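Local coordinates for protein transcriptional regulator (Streptococcus dysgalactiae, PDB 4YV9) that binds short peptide pheromones of quorum sensing and probably regulates transcription by contacting DNA through an N-terminal helix-turn-helix domain, at residues K102-T107 and T128-Y133; K110-S115 and L148-R153; K7-L12 and R35-E40; L23-L28 and L48-D53. One frame throughout, in Å; residues are numbered along the deposited sequence.

Overall arrangement
From the N terminus, contact 3 comes first: helix 6-15 meets the end of helix 30-37, closing a loop that takes in helix 20-23 and the start of helix 30-37. Contact 4 starts within that loop, at the end of helix 20-23, and ends beyond it on helix 45-54, so the two cross; they touch where Leu-9 packs on Leu-51, and both contribute to the apolar core of the helix-turn-helix domain. Contacts 1 and 2 follow in the helical-repeat domain and cross likewise. Both use helix 103-113, which contact 1 joins to helix 124-136 and contact 2 to helix 142-151, with Leu-130 against Cys-151 between them. The centres of contacts 1 and 3 lie about 41 Å apart.

Contact 1 of 4, residues K102-T107 and T128-Y133; sequences KDYEST and TRLTDY
Arg-129 grips Asp-103 side-on, NE to OD2 at 2.7 Å and NH2 to OD1 at 2.8 Å. The NE bond is almost straight at 174° and lies in the guanidinium plane, yet it reaches OD2 from above the carboxylate plane; NH2 meets OD1 on its syn side. A bend at chi3 turns the guanidinium edge towards the acid. Leu-130 follows, its CD1 3.9 Å from Tyr-104 CD1, while its CD2 looks towards Thr-107 CG2. Here the axes of 103-107 and 128-133 cross at -122°, in successive helices of the repeat domain, whose family belongs to the TPR clan. Tyr-133 ends the segment with an offset stack on Tyr-104, centroids 4.7 Å apart and planes at 25°. Tyr-104 CE2 sits over the rim of the Tyr-133 face, and Tyr-104 OH reaches Tyr-133 CB at 3.3 Å. The Tyr-133 hydroxyl is hydrogen-bonded to Glu-144, and both tyrosines also touch Tyr-143 of helix 142-151.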
loop_
_atom_site.group_PDB
_atom_site.type_symbol
_atom_site.label_atom_id
_atom_site.label_comp_id
_atom_site.label_asym_id
_atom_site.label_seq_id
_atom_site.Cartn_x
_atom_site.Cartn_y
_atom_site.Cartn_z
ATOM N N LYS B 102 17.491 9.271 -21.976
ATOM C CA LYS B 102 16.275 9.477 -21.191
ATOM C C LYS B 102 16.462 10.661 -20.245
ATOM O O LYS B 102 17.087 10.505 -19.198
ATOM C CB LYS B 102 15.934 8.213 -20.400
ATOM C CG LYS B 102 15.918 6.941 -21.229
ATOM C CD LYS B 102 14.755 6.929 -22.188
ATOM C CE LYS B 102 13.750 5.853 -21.807
ATOM N NZ LYS B 102 12.361 6.188 -22.252
ATOM N N ASP B 103 15.918 11.828 -20.598
ATOM C CA ASP B 103 16.311 13.072 -19.928
ATOM C C ASP B 103 15.977 13.063 -18.443
ATOM O O ASP B 103 16.854 13.301 -17.614
ATOM C CB ASP B 103 15.664 14.294 -20.589
ATOM C CG ASP B 103 16.311 15.610 -20.154
ATOM O OD1 ASP B 103 17.560 15.712 -20.167
ATOM O OD2 ASP B 103 15.574 16.551 -19.791
ATOM N N TYR B 104 14.726 12.770 -18.098
ATOM C CA TYR B 104 14.321 12.845 -16.699
ATOM C C TYR B 104 14.984 11.760 -15.860
ATOM O O TYR B 104 15.369 12.010 -14.717
ATOM C CB TYR B 104 12.802 12.753 -16.558
ATOM C CG TYR B 104 12.066 13.739 -17.433
ATOM C CD1 TYR B 104 12.587 15.000 -17.674
ATOM C CD2 TYR B 104 10.865 13.391 -18.044
ATOM C CE1 TYR B 104 11.932 15.894 -18.484
ATOM C CE2 TYR B 104 10.204 14.278 -18.852
ATOM C CZ TYR B 104 10.738 15.526 -19.069
ATOM O OH TYR B 104 10.083 16.413 -19.880
ATOM N N GLU B 105 15.124 10.568 -16.430
ATOM C CA GLU B 105 15.788 9.467 -15.741
ATOM C C GLU B 105 17.264 9.780 -15.439
ATOM O O GLU B 105 17.742 9.546 -14.335
ATOM C CB GLU B 105 15.704 8.182 -16.562
ATOM C CG GLU B 105 14.309 7.505 -16.599
ATOM C CD GLU B 105 13.346 8.203 -17.527
ATOM O OE1 GLU B 105 13.773 9.164 -18.203
ATOM O OE2 GLU B 105 12.160 7.804 -17.579
ATOM N N SER B 106 17.994 10.284 -16.422
ATOM C CA SER B 106 19.413 10.524 -16.188
ATOM C C SER B 106 19.558 11.707 -15.253
ATOM O O SER B 106 20.439 11.703 -14.404
ATOM C CB SER B 106 20.179 10.738 -17.498
ATOM O OG SER B 106 19.633 11.793 -18.261
ATOM N N THR B 107 18.679 12.703 -15.384
ATOM C CA THR B 107 18.679 13.829 -14.453
ATOM C C THR B 107 18.488 13.314 -13.025
ATOM O O THR B 107 19.170 13.752 -12.103
ATOM C CB THR B 107 17.580 14.877 -14.790
ATOM O OG1 THR B 107 17.974 15.633 -15.947
ATOM C CG2 THR B 107 17.394 15.835 -13.613
ATOM N N THR B 128 15.479 22.239 -14.499
ATOM C CA THR B 128 14.403 23.073 -15.013
ATOM C C THR B 128 13.537 22.341 -16.043
ATOM O O THR B 128 12.322 22.501 -16.041
ATOM C CB THR B 128 14.968 24.367 -15.621
ATOM O OG1 THR B 128 15.572 25.141 -14.573
ATOM C CG2 THR B 128 13.865 25.188 -16.277
ATOM N N ARG B 129 14.142 21.525 -16.907
ATOM C CA ARG B 129 13.339 20.719 -17.832
ATOM C C ARG B 129 12.450 19.761 -17.056
ATOM O O ARG B 129 11.299 19.516 -17.432
ATOM C CB ARG B 129 14.214 19.934 -18.817
ATOM C CG ARG B 129 14.881 20.800 -19.878
ATOM C CD ARG B 129 15.404 19.971 -21.038
ATOM N NE ARG B 129 16.414 18.998 -20.639
ATOM C CZ ARG B 129 17.717 19.259 -20.580
ATOM N NH1 ARG B 129 18.170 20.467 -20.887
ATOM N NH2 ARG B 129 18.571 18.309 -20.218
ATOM N N LEU B 130 12.977 19.228 -15.963
ATOM C CA LEU B 130 12.214 18.306 -15.136
ATOM C C LEU B 130 11.081 19.015 -14.393
ATOM O O LEU B 130 9.970 18.505 -14.348
ATOM C CB LEU B 130 13.124 17.591 -14.129
ATOM C CG LEU B 130 12.369 16.664 -13.177
ATOM C CD1 LEU B 130 11.781 15.500 -13.937
ATOM C CD2 LEU B 130 13.247 16.167 -12.052
ATOM N N THR B 131 11.358 20.171 -13.794
ATOM C CA THR B 131 10.311 20.870 -13.049
ATOM C C THR B 131 9.223 21.378 -14.011
ATOM O O THR B 131 8.031 21.341 -13.686
ATOM C CB THR B 131 10.872 22.038 -12.194
ATOM O OG1 THR B 131 11.576 22.981 -13.015
ATOM C CG2 THR B 131 11.804 21.502 -11.119
ATOM N N ASP B 132 9.634 21.824 -15.195
ATOM C CA ASP B 132 8.680 22.205 -16.227
ATOM C C ASP B 132 7.773 21.025 -16.598
ATOM O O ASP B 132 6.555 21.190 -16.690
ATOM C CB ASP B 132 9.395 22.735 -17.473
ATOM C CG ASP B 132 9.902 24.159 -17.300
ATOM O OD1 ASP B 132 9.614 24.784 -16.254
ATOM O OD2 ASP B 132 10.586 24.657 -18.219
ATOM N N TYR B 133 8.358 19.844 -16.807
ATOM C CA TYR B 133 7.570 18.631 -17.033
ATOM C C TYR B 133 6.576 18.394 -15.896
ATOM O O TYR B 133 5.396 18.103 -16.138
ATOM C CB TYR B 133 8.466 17.385 -17.178
ATOM C CG TYR B 133 7.670 16.097 -17.104
ATOM C CD1 TYR B 133 6.780 15.754 -18.118
ATOM C CD2 TYR B 133 7.777 15.244 -16.004
ATOM C CE1 TYR B 133 6.022 14.592 -18.052
ATOM C CE2 TYR B 133 7.022 14.064 -15.925
ATOM C CZ TYR B 133 6.148 13.752 -16.957
ATOM O OH TYR B 133 5.394 12.614 -16.900
#

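Contact 2 of 4, residues K110-S115 and L148-R153; sequences KAILSS and LGNCSR
This is a buried helix-end contact in the repeat domain, where the last turn of helix 103-113 meets the end of helix 142-151 beside the bound peptide. Ala-111 and Cys-151 bring the backbones together, their CA atoms 5.5 Å apart. Such closeness rests on a small side chain: the Ala-111 methyl CB lies 3.4 Å from the backbone O of Asn-150 and 4.0 Å from Cys-151 SG. The next residue, Ile-112, sets CG1 4.2 Å from Asn-150 CB, the two side chains crossing at a slant, while the Asn-150 amide is used on the peptide, ND2 bonding to its backbone. Arg-153 closes the exposed side. Its chain bends at chi3 (-45°), and NH2 gives a weak bond to Ala-111 O, 2.7 Å long but only 125° at the hydrogen. The same carbonyl accepts a 2.5 Å bond from Ser-114 OG, so two donors share it at the helix end. Ser-115 OG lies over one face of the guanidinium, 3.1 Å from Arg-153 CZ, and is not hydrogen-bonded to it. Ile-112 and Ser-115 also pack on a modified side chain of the peptide, placing this helix pair at the ligand. Around it, Leu-113 faces helix 89-98, Leu-148 packs into helix 157-169, and Phe-154 covers Ala-111 and Ser-114.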
loop_
_atom_site.group_PDB
_atom_site.type_symbol
_atom_site.label_atom_id
_atom_site.label_comp_id
_atom_site.label_asym_id
_atom_site.label_seq_id
_atom_site.Cartn_x
_atom_site.Cartn_y
_atom_site.Cartn_z
ATOM N N LYS B 110 21.705 11.374 -11.863
ATOM C CA LYS B 110 22.713 12.353 -11.455
ATOM C C LYS B 110 22.422 12.889 -10.057
ATOM O O LYS B 110 23.338 13.072 -9.253
ATOM C CB LYS B 110 22.786 13.513 -12.453
ATOM C CG LYS B 110 23.222 13.107 -13.861
ATOM C CD LYS B 110 23.417 14.331 -14.756
ATOM C CE LYS B 110 23.622 13.930 -16.206
ATOM N NZ LYS B 110 23.893 15.125 -17.062
ATOM N N ALA B 111 21.149 13.148 -9.774
ATOM C CA ALA B 111 20.745 13.650 -8.459
ATOM C C ALA B 111 21.099 12.644 -7.373
ATOM O O ALA B 111 21.622 13.004 -6.322
ATOM C CB ALA B 111 19.245 13.949 -8.429
ATOM N N ILE B 112 20.802 11.379 -7.634
ATOM C CA ILE B 112 21.059 10.325 -6.657
ATOM C C ILE B 112 22.546 10.111 -6.502
ATOM O O ILE B 112 23.063 10.018 -5.386
ATOM C CB ILE B 112 20.394 8.993 -7.065
ATOM C CG1 ILE B 112 18.884 9.103 -6.937
ATOM C CG2 ILE B 112 20.917 7.842 -6.208
ATOM C CD1 ILE B 112 18.140 8.114 -7.805
ATOM N N LEU B 113 23.231 10.035 -7.636
ATOM C CA LEU B 113 24.674 9.822 -7.659
ATOM C C LEU B 113 25.440 10.929 -6.940
ATOM O O LEU B 113 26.515 10.680 -6.389
ATOM C CB LEU B 113 25.164 9.703 -9.105
ATOM C CG LEU B 113 26.670 9.678 -9.362
ATOM C CD1 LEU B 113 27.303 8.509 -8.652
ATOM C CD2 LEU B 113 26.935 9.613 -10.849
ATOM N N SER B 114 24.899 12.146 -6.946
ATOM C CA SER B 114 25.550 13.274 -6.273
ATOM C C SER B 114 25.622 13.075 -4.760
ATOM O O SER B 114 26.435 13.710 -4.086
ATOM C CB SER B 114 24.822 14.585 -6.569
ATOM O OG SER B 114 23.550 14.592 -5.949
ATOM N N SER B 115 24.764 12.204 -4.228
ATOM C CA SER B 115 24.737 11.938 -2.790
ATOM C C SER B 115 25.852 11.011 -2.329
ATOM O O SER B 115 26.020 10.799 -1.133
ATOM C CB SER B 115 23.387 11.349 -2.369
ATOM O OG SER B 115 22.491 12.365 -1.944
ATOM N N LEU B 148 10.363 13.765 -8.345
ATOM C CA LEU B 148 10.415 14.919 -7.458
ATOM C C LEU B 148 11.164 14.601 -6.177
ATOM O O LEU B 148 12.018 15.372 -5.745
ATOM C CB LEU B 148 9.006 15.417 -7.107
ATOM C CG LEU B 148 8.947 16.515 -6.041
ATOM C CD1 LEU B 148 9.503 17.793 -6.614
ATOM C CD2 LEU B 148 7.525 16.741 -5.531
ATOM N N GLY B 149 10.837 13.462 -5.578
ATOM C CA GLY B 149 11.448 13.059 -4.327
ATOM C C GLY B 149 12.956 12.969 -4.456
ATOM O O GLY B 149 13.684 13.461 -3.605
ATOM N N ASN B 150 13.435 12.377 -5.542
ATOM C CA ASN B 150 14.866 12.138 -5.660
ATOM C C ASN B 150 15.658 13.317 -6.237
ATOM O O ASN B 150 16.875 13.343 -6.138
ATOM C CB ASN B 150 15.103 10.870 -6.479
ATOM C CG ASN B 150 14.815 9.611 -5.675
ATOM O OD1 ASN B 150 15.274 9.468 -4.546
ATOM N ND2 ASN B 150 14.056 8.707 -6.247
ATOM N N CYS B 151 14.972 14.306 -6.803
ATOM C CA CYS B 151 15.657 15.476 -7.356
ATOM C C CYS B 151 15.506 16.725 -6.487
ATOM O O CYS B 151 16.021 17.786 -6.839
ATOM C CB CYS B 151 15.144 15.775 -8.768
ATOM S SG CYS B 151 15.593 14.488 -9.953
ATOM N N SER B 152 14.815 16.591 -5.356
ATOM C CA SER B 152 14.434 17.742 -4.527
ATOM C C SER B 152 15.615 18.587 -4.064
ATOM O O SER B 152 15.498 19.803 -3.888
ATOM C CB SER B 152 13.637 17.273 -3.304
ATOM O OG SER B 152 12.328 16.856 -3.693
ATOM N N ARG B 153 16.761 17.955 -3.859
ATOM C CA ARG B 153 17.918 18.709 -3.373
ATOM C C ARG B 153 18.433 19.718 -4.394
ATOM O O ARG B 153 19.238 20.589 -4.062
ATOM C CB ARG B 153 19.044 17.761 -2.973
ATOM C CG ARG B 153 19.064 17.419 -1.489
ATOM C CD ARG B 153 20.165 16.427 -1.239
ATOM N NE ARG B 153 20.087 15.405 -2.274
ATOM C CZ ARG B 153 21.127 14.925 -2.945
ATOM N NH1 ARG B 153 22.363 15.370 -2.690
ATOM N NH2 ARG B 153 20.917 14.001 -3.881
#

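Contact 3 of 4, residues K7-L12 and R35-E40; sequences KTLRRL and RFERGE
Glu-37 lies across Arg-10, its carboxylate against the base of the arginine rather than the charged end. OE2 comes 3.5 Å from Arg-10 CA, and CD sits 3.6 Å from Arg-10 CB. With its chain extended beyond CG, Glu-37 carries the acid over the surface of helix 6-15. Arg-10 is extended too, and its end leads away; Arg-10 NE stays 5.3 Å from Glu-37 OE1, opposite charges near each other but not in contact. On the inner side, Leu-9 CD2 meets the edge of the Phe-36 ring, in the ring plane, 3.6 Å from CE2. Because chi1 of Phe-36 is 172°, its CG is swung to the side opposite the backbone N and the ring extends to the leucine. The backbones are close here as well, with the CA atoms of Lys-7 and Glu-37 5.3 Å apart.

The second shell fixes both ends. Arg-13 forms a salt bridge with Glu-37 OE2, thereby tying the buried acid back to the helix it crosses. Leu-51 and Leu-52 of helix 45-54 pack on Leu-9, and Leu-48 packs on Phe-36. Helix 30-37 then ends in a Schellman motif at Gly-39, whose phi of 79° favours glycine. Helix 6-15 thus packs on what is probably the second, recognition helix of the helix-turn-helix, within the N-terminal helix-turn-helix domain.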
loop_
_atom_site.group_PDB
_atom_site.type_symbol
_atom_site.label_atom_id
_atom_site.label_comp_id
_atom_site.label_asym_id
_atom_site.label_seq_id
_atom_site.Cartn_x
_atom_site.Cartn_y
_atom_site.Cartn_z
ATOM N N LYS B 7 -1.586 -19.376 -19.181
ATOM C CA LYS B 7 -1.057 -20.269 -18.167
ATOM C C LYS B 7 -1.366 -19.801 -16.747
ATOM O O LYS B 7 -1.752 -20.584 -15.880
ATOM C CB LYS B 7 0.443 -20.384 -18.338
ATOM C CG LYS B 7 1.107 -21.215 -17.280
ATOM C CD LYS B 7 0.658 -22.668 -17.309
ATOM C CE LYS B 7 1.735 -23.560 -16.654
ATOM N NZ LYS B 7 2.025 -23.220 -15.221
ATOM N N THR B 8 -1.171 -18.513 -16.512
ATOM C CA THR B 8 -1.396 -17.960 -15.191
ATOM C C THR B 8 -2.890 -17.927 -14.874
ATOM O O THR B 8 -3.302 -18.277 -13.771
ATOM C CB THR B 8 -0.793 -16.568 -15.073
ATOM O OG1 THR B 8 0.613 -16.645 -15.357
ATOM C CG2 THR B 8 -1.006 -16.024 -13.670
ATOM N N LEU B 9 -3.709 -17.526 -15.841
ATOM C CA LEU B 9 -5.160 -17.606 -15.661
ATOM C C LEU B 9 -5.610 -19.017 -15.273
ATOM O O LEU B 9 -6.376 -19.210 -14.325
ATOM C CB LEU B 9 -5.901 -17.180 -16.935
ATOM C CG LEU B 9 -7.419 -17.353 -16.787
ATOM C CD1 LEU B 9 -7.938 -16.437 -15.681
ATOM C CD2 LEU B 9 -8.157 -17.091 -18.093
ATOM N N ARG B 10 -5.138 -20.002 -16.021
ATOM C CA ARG B 10 -5.456 -21.398 -15.743
ATOM C C ARG B 10 -5.105 -21.775 -14.311
ATOM O O ARG B 10 -5.905 -22.389 -13.616
ATOM C CB ARG B 10 -4.714 -22.314 -16.717
ATOM C CG ARG B 10 -4.850 -23.801 -16.430
ATOM C CD ARG B 10 -4.040 -24.604 -17.453
ATOM N NE ARG B 10 -3.645 -25.920 -16.954
ATOM C CZ ARG B 10 -2.966 -26.822 -17.663
ATOM N NH1 ARG B 10 -2.600 -26.554 -18.911
ATOM N NH2 ARG B 10 -2.648 -27.993 -17.123
ATOM N N ARG B 11 -3.891 -21.424 -13.894
ATOM C CA ARG B 11 -3.418 -21.740 -12.555
ATOM C C ARG B 11 -4.285 -21.083 -11.488
ATOM O O ARG B 11 -4.663 -21.707 -10.503
ATOM C CB ARG B 11 -1.966 -21.296 -12.384
ATOM C CG ARG B 11 -1.385 -21.585 -11.007
ATOM C CD ARG B 11 0.109 -21.284 -10.949
ATOM N NE ARG B 11 0.403 -19.871 -11.172
ATOM C CZ ARG B 11 0.406 -18.948 -10.215
ATOM N NH1 ARG B 11 0.125 -19.283 -8.959
ATOM N NH2 ARG B 11 0.687 -17.686 -10.514
ATOM N N LEU B 12 -4.589 -19.812 -11.675
ATOM C CA LEU B 12 -5.374 -19.101 -10.673
ATOM C C LEU B 12 -6.810 -19.641 -10.610
ATOM O O LEU B 12 -7.368 -19.839 -9.531
ATOM C CB LEU B 12 -5.357 -17.605 -10.967
ATOM C CG LEU B 12 -3.995 -16.945 -10.759
ATOM C CD1 LEU B 12 -3.975 -15.566 -11.378
ATOM C CD2 LEU B 12 -3.671 -16.853 -9.283
ATOM N N ARG B 35 -8.716 -22.184 -25.214
ATOM C CA ARG B 35 -7.683 -21.915 -26.207
ATOM C C ARG B 35 -6.742 -20.831 -25.671
ATOM O O ARG B 35 -5.537 -20.898 -25.886
ATOM C CB ARG B 35 -8.288 -21.530 -27.558
ATOM C CG ARG B 35 -8.824 -22.756 -28.315
ATOM C CD ARG B 35 -9.248 -22.476 -29.760
ATOM N NE ARG B 35 -8.166 -21.947 -30.590
ATOM C CZ ARG B 35 -7.439 -22.655 -31.460
ATOM N NH1 ARG B 35 -7.654 -23.954 -31.643
ATOM N NH2 ARG B 35 -6.489 -22.051 -32.158
ATOM N N PHE B 36 -7.291 -19.868 -24.937
ATOM C CA PHE B 36 -6.453 -18.859 -24.287
ATOM C C PHE B 36 -5.535 -19.453 -23.214
ATOM O O PHE B 36 -4.342 -19.136 -23.165
ATOM C CB PHE B 36 -7.306 -17.754 -23.660
ATOM C CG PHE B 36 -6.509 -16.794 -22.828
ATOM C CD1 PHE B 36 -5.410 -16.137 -23.373
ATOM C CD2 PHE B 36 -6.835 -16.565 -21.505
ATOM C CE1 PHE B 36 -4.653 -15.258 -22.601
ATOM C CE2 PHE B 36 -6.090 -15.686 -20.727
ATOM C CZ PHE B 36 -5.002 -15.031 -21.273
ATOM N N GLU B 37 -6.078 -20.295 -22.341
ATOM C CA GLU B 37 -5.257 -20.881 -21.281
ATOM C C GLU B 37 -4.126 -21.720 -21.854
ATOM O O GLU B 37 -3.040 -21.784 -21.283
ATOM C CB GLU B 37 -6.101 -21.729 -20.344
ATOM C CG GLU B 37 -7.058 -20.908 -19.522
ATOM C CD GLU B 37 -7.770 -21.727 -18.470
ATOM O OE1 GLU B 37 -7.738 -22.971 -18.561
ATOM O OE2 GLU B 37 -8.385 -21.119 -17.565
ATOM N N ARG B 38 -4.393 -22.356 -22.990
ATOM C CA ARG B 38 -3.394 -23.198 -23.641
ATOM C C ARG B 38 -2.422 -22.410 -24.529
ATOM O O ARG B 38 -1.446 -22.966 -25.033
ATOM C CB ARG B 38 -4.089 -24.289 -24.461
ATOM C CG ARG B 38 -4.808 -25.327 -23.611
ATOM C CD ARG B 38 -5.058 -26.602 -24.394
ATOM N NE ARG B 38 -6.020 -26.388 -25.466
ATOM C CZ ARG B 38 -7.334 -26.374 -25.278
ATOM N NH1 ARG B 38 -7.823 -26.567 -24.060
ATOM N NH2 ARG B 38 -8.159 -26.175 -26.301
ATOM N N GLY B 39 -2.689 -21.123 -24.724
ATOM C CA GLY B 39 -1.824 -20.285 -25.537
ATOM C C GLY B 39 -2.010 -20.450 -27.037
ATOM O O GLY B 39 -1.171 -20.006 -27.824
ATOM N N GLU B 40 -3.100 -21.096 -27.444
ATOM C CA GLU B 40 -3.382 -21.273 -28.874
ATOM C C GLU B 40 -4.003 -20.008 -29.448
ATOM O O GLU B 40 -3.829 -19.691 -30.616
ATOM C CB GLU B 40 -4.330 -22.449 -29.116
ATOM C CG GLU B 40 -3.835 -23.800 -28.649
ATOM C CD GLU B 40 -4.954 -24.822 -28.608
ATOM O OE1 GLU B 40 -6.117 -24.416 -28.406
ATOM O OE2 GLU B 40 -4.683 -26.028 -28.792
#

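Contact 4 of 4, residues L23-L28 and L48-D53; sequences LADEHL and LLNLLD
Asp-25 OD1 accepts from two backbone nitrogens, His-27 N at 2.7 Å and Leu-28 N at 3.2 Å, so that the carboxylate folds its own loop into an Asx turn and a wider Asx motif. His-27 N approaches from above the carboxylate plane, whereas Leu-28 N arrives nearly along the C-O axis. The other oxygen serves the neighbouring helix: Asn-50 ND2 donates to the syn lone pair of Asp-25 OD2 at 3.0 Å and 155°, with the amide and carboxylate nearly coplanar. In Asp-25 a chi1 of 57° sets CG between the backbone N and carbonyl carbon, so OD1 faces the following amides and OD2 points to Asn-50. Lys-54 adds a salt bridge to OD2, which probably favours the negative charge there. The His-27 ring stands at 89° to the Asn-50 amide, CD2 lying 3.7 Å from ND2.

Beneath the polar layer, Leu-51 spreads its two methyls: CD1 meets Leu-28 CD1 at 3.8 Å, and CD2 lies 4.0 Å from Leu-23 CB. Ile-33 of helix 30-37 touches both Leu-23 and Leu-51. The loop thus pinned to helix 45-54 joins helices 20-23 and 30-37, the turn of what is probably the DNA-binding helix-turn-helix.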
loop_
_atom_site.group_PDB
_atom_site.type_symbol
_atom_site.label_atom_id
_atom_site.label_comp_id
_atom_site.label_asym_id
_atom_site.label_seq_id
_atom_site.Cartn_x
_atom_site.Cartn_y
_atom_site.Cartn_z
ATOM N N LEU B 23 -17.151 -19.543 -16.093
ATOM C CA LEU B 23 -16.586 -18.285 -16.546
ATOM C C LEU B 23 -17.094 -17.830 -17.910
ATOM O O LEU B 23 -16.964 -16.652 -18.264
ATOM C CB LEU B 23 -15.065 -18.399 -16.616
ATOM C CG LEU B 23 -14.419 -18.564 -15.244
ATOM C CD1 LEU B 23 -12.906 -18.629 -15.402
ATOM C CD2 LEU B 23 -14.828 -17.398 -14.418
ATOM N N ALA B 24 -17.596 -18.778 -18.700
ATOM C CA ALA B 24 -18.088 -18.480 -20.038
ATOM C C ALA B 24 -19.346 -17.622 -20.000
ATOM O O ALA B 24 -20.189 -17.792 -19.128
ATOM C CB ALA B 24 -18.372 -19.795 -20.820
ATOM N N ASP B 25 -19.474 -16.721 -20.966
ATOM C CA ASP B 25 -20.696 -15.944 -21.146
ATOM C C ASP B 25 -20.791 -15.505 -22.594
ATOM O O ASP B 25 -20.112 -16.064 -23.455
ATOM C CB ASP B 25 -20.747 -14.733 -20.190
ATOM C CG ASP B 25 -19.545 -13.804 -20.332
ATOM O OD1 ASP B 25 -18.886 -13.804 -21.398
ATOM O OD2 ASP B 25 -19.286 -13.037 -19.375
ATOM N N GLU B 26 -21.633 -14.507 -22.867
ATOM C CA GLU B 26 -21.779 -13.963 -24.212
ATOM C C GLU B 26 -20.496 -13.348 -24.777
ATOM O O GLU B 26 -20.398 -13.120 -25.978
ATOM C CB GLU B 26 -22.890 -12.908 -24.232
ATOM C CG GLU B 26 -22.682 -11.783 -23.228
ATOM C CD GLU B 26 -23.762 -10.714 -23.302
ATOM O OE1 GLU B 26 -24.404 -10.574 -24.371
ATOM O OE2 GLU B 26 -23.968 -10.016 -22.285
ATOM N N HIS B 27 -19.524 -13.063 -23.918
ATOM C CA HIS B 27 -18.299 -12.397 -24.360
ATOM C C HIS B 27 -17.200 -13.398 -24.731
ATOM O O HIS B 27 -16.431 -13.163 -25.655
ATOM C CB HIS B 27 -17.789 -11.436 -23.272
ATOM C CG HIS B 27 -18.844 -10.515 -22.739
ATOM N ND1 HIS B 27 -19.345 -9.456 -23.465
ATOM C CD2 HIS B 27 -19.507 -10.506 -21.555
ATOM C CE1 HIS B 27 -20.267 -8.833 -22.754
ATOM N NE2 HIS B 27 -20.384 -9.449 -21.591
ATOM N N LEU B 28 -17.128 -14.505 -24.002
ATOM C CA LEU B 28 -16.127 -15.535 -24.265
ATOM C C LEU B 28 -16.715 -16.920 -24.067
ATOM O O LEU B 28 -17.291 -17.193 -23.031
ATOM C CB LEU B 28 -14.907 -15.375 -23.348
ATOM C CG LEU B 28 -13.766 -14.444 -23.746
ATOM C CD1 LEU B 28 -12.620 -14.537 -22.716
ATOM C CD2 LEU B 28 -13.251 -14.730 -25.148
ATOM N N LEU B 48 -10.212 -10.482 -20.770
ATOM C CA LEU B 48 -9.459 -11.043 -19.656
ATOM C C LEU B 48 -9.911 -10.426 -18.336
ATOM O O LEU B 48 -10.105 -11.138 -17.344
ATOM C CB LEU B 48 -7.953 -10.826 -19.839
ATOM C CG LEU B 48 -7.078 -11.321 -18.681
ATOM C CD1 LEU B 48 -7.351 -12.782 -18.359
ATOM C CD2 LEU B 48 -5.611 -11.125 -19.025
ATOM N N LEU B 49 -10.090 -9.109 -18.327
ATOM C CA LEU B 49 -10.545 -8.420 -17.109
ATOM C C LEU B 49 -11.890 -8.922 -16.614
ATOM O O LEU B 49 -12.112 -8.997 -15.408
ATOM C CB LEU B 49 -10.628 -6.916 -17.333
ATOM C CG LEU B 49 -9.438 -6.108 -16.805
ATOM C CD1 LEU B 49 -8.142 -6.564 -17.435
ATOM C CD2 LEU B 49 -9.648 -4.637 -17.061
ATOM N N ASN B 50 -12.781 -9.232 -17.551
ATOM C CA ASN B 50 -14.087 -9.822 -17.244
ATOM C C ASN B 50 -13.933 -11.170 -16.536
ATOM O O ASN B 50 -14.609 -11.442 -15.544
ATOM C CB ASN B 50 -14.898 -9.983 -18.544
ATOM C CG ASN B 50 -16.343 -10.461 -18.310
ATOM O OD1 ASN B 50 -17.020 -10.022 -17.388
ATOM N ND2 ASN B 50 -16.812 -11.360 -19.174
ATOM N N LEU B 51 -13.042 -12.013 -17.059
ATOM C CA LEU B 51 -12.735 -13.305 -16.443
ATOM C C LEU B 51 -12.188 -13.138 -15.040
ATOM O O LEU B 51 -12.607 -13.822 -14.100
ATOM C CB LEU B 51 -11.713 -14.083 -17.279
ATOM C CG LEU B 51 -12.092 -14.508 -18.683
ATOM C CD1 LEU B 51 -10.871 -15.114 -19.413
ATOM C CD2 LEU B 51 -13.236 -15.508 -18.618
ATOM N N LEU B 52 -11.216 -12.245 -14.909
ATOM C CA LEU B 52 -10.600 -11.958 -13.624
ATOM C C LEU B 52 -11.606 -11.456 -12.587
ATOM O O LEU B 52 -11.574 -11.854 -11.422
ATOM C CB LEU B 52 -9.500 -10.921 -13.808
ATOM C CG LEU B 52 -8.291 -11.445 -14.582
ATOM C CD1 LEU B 52 -7.190 -10.390 -14.625
ATOM C CD2 LEU B 52 -7.800 -12.723 -13.919
ATOM N N ASP B 53 -12.474 -10.552 -13.016
ATOM C CA ASP B 53 -13.504 -10.028 -12.135
ATOM C C ASP B 53 -14.399 -11.164 -11.606
ATOM O O ASP B 53 -14.766 -11.174 -10.428
ATOM C CB ASP B 53 -14.326 -8.964 -12.868
ATOM C CG ASP B 53 -15.447 -8.402 -12.019
ATOM O OD1 ASP B 53 -15.211 -8.084 -10.845
ATOM O OD2 ASP B 53 -16.586 -8.284 -12.531
#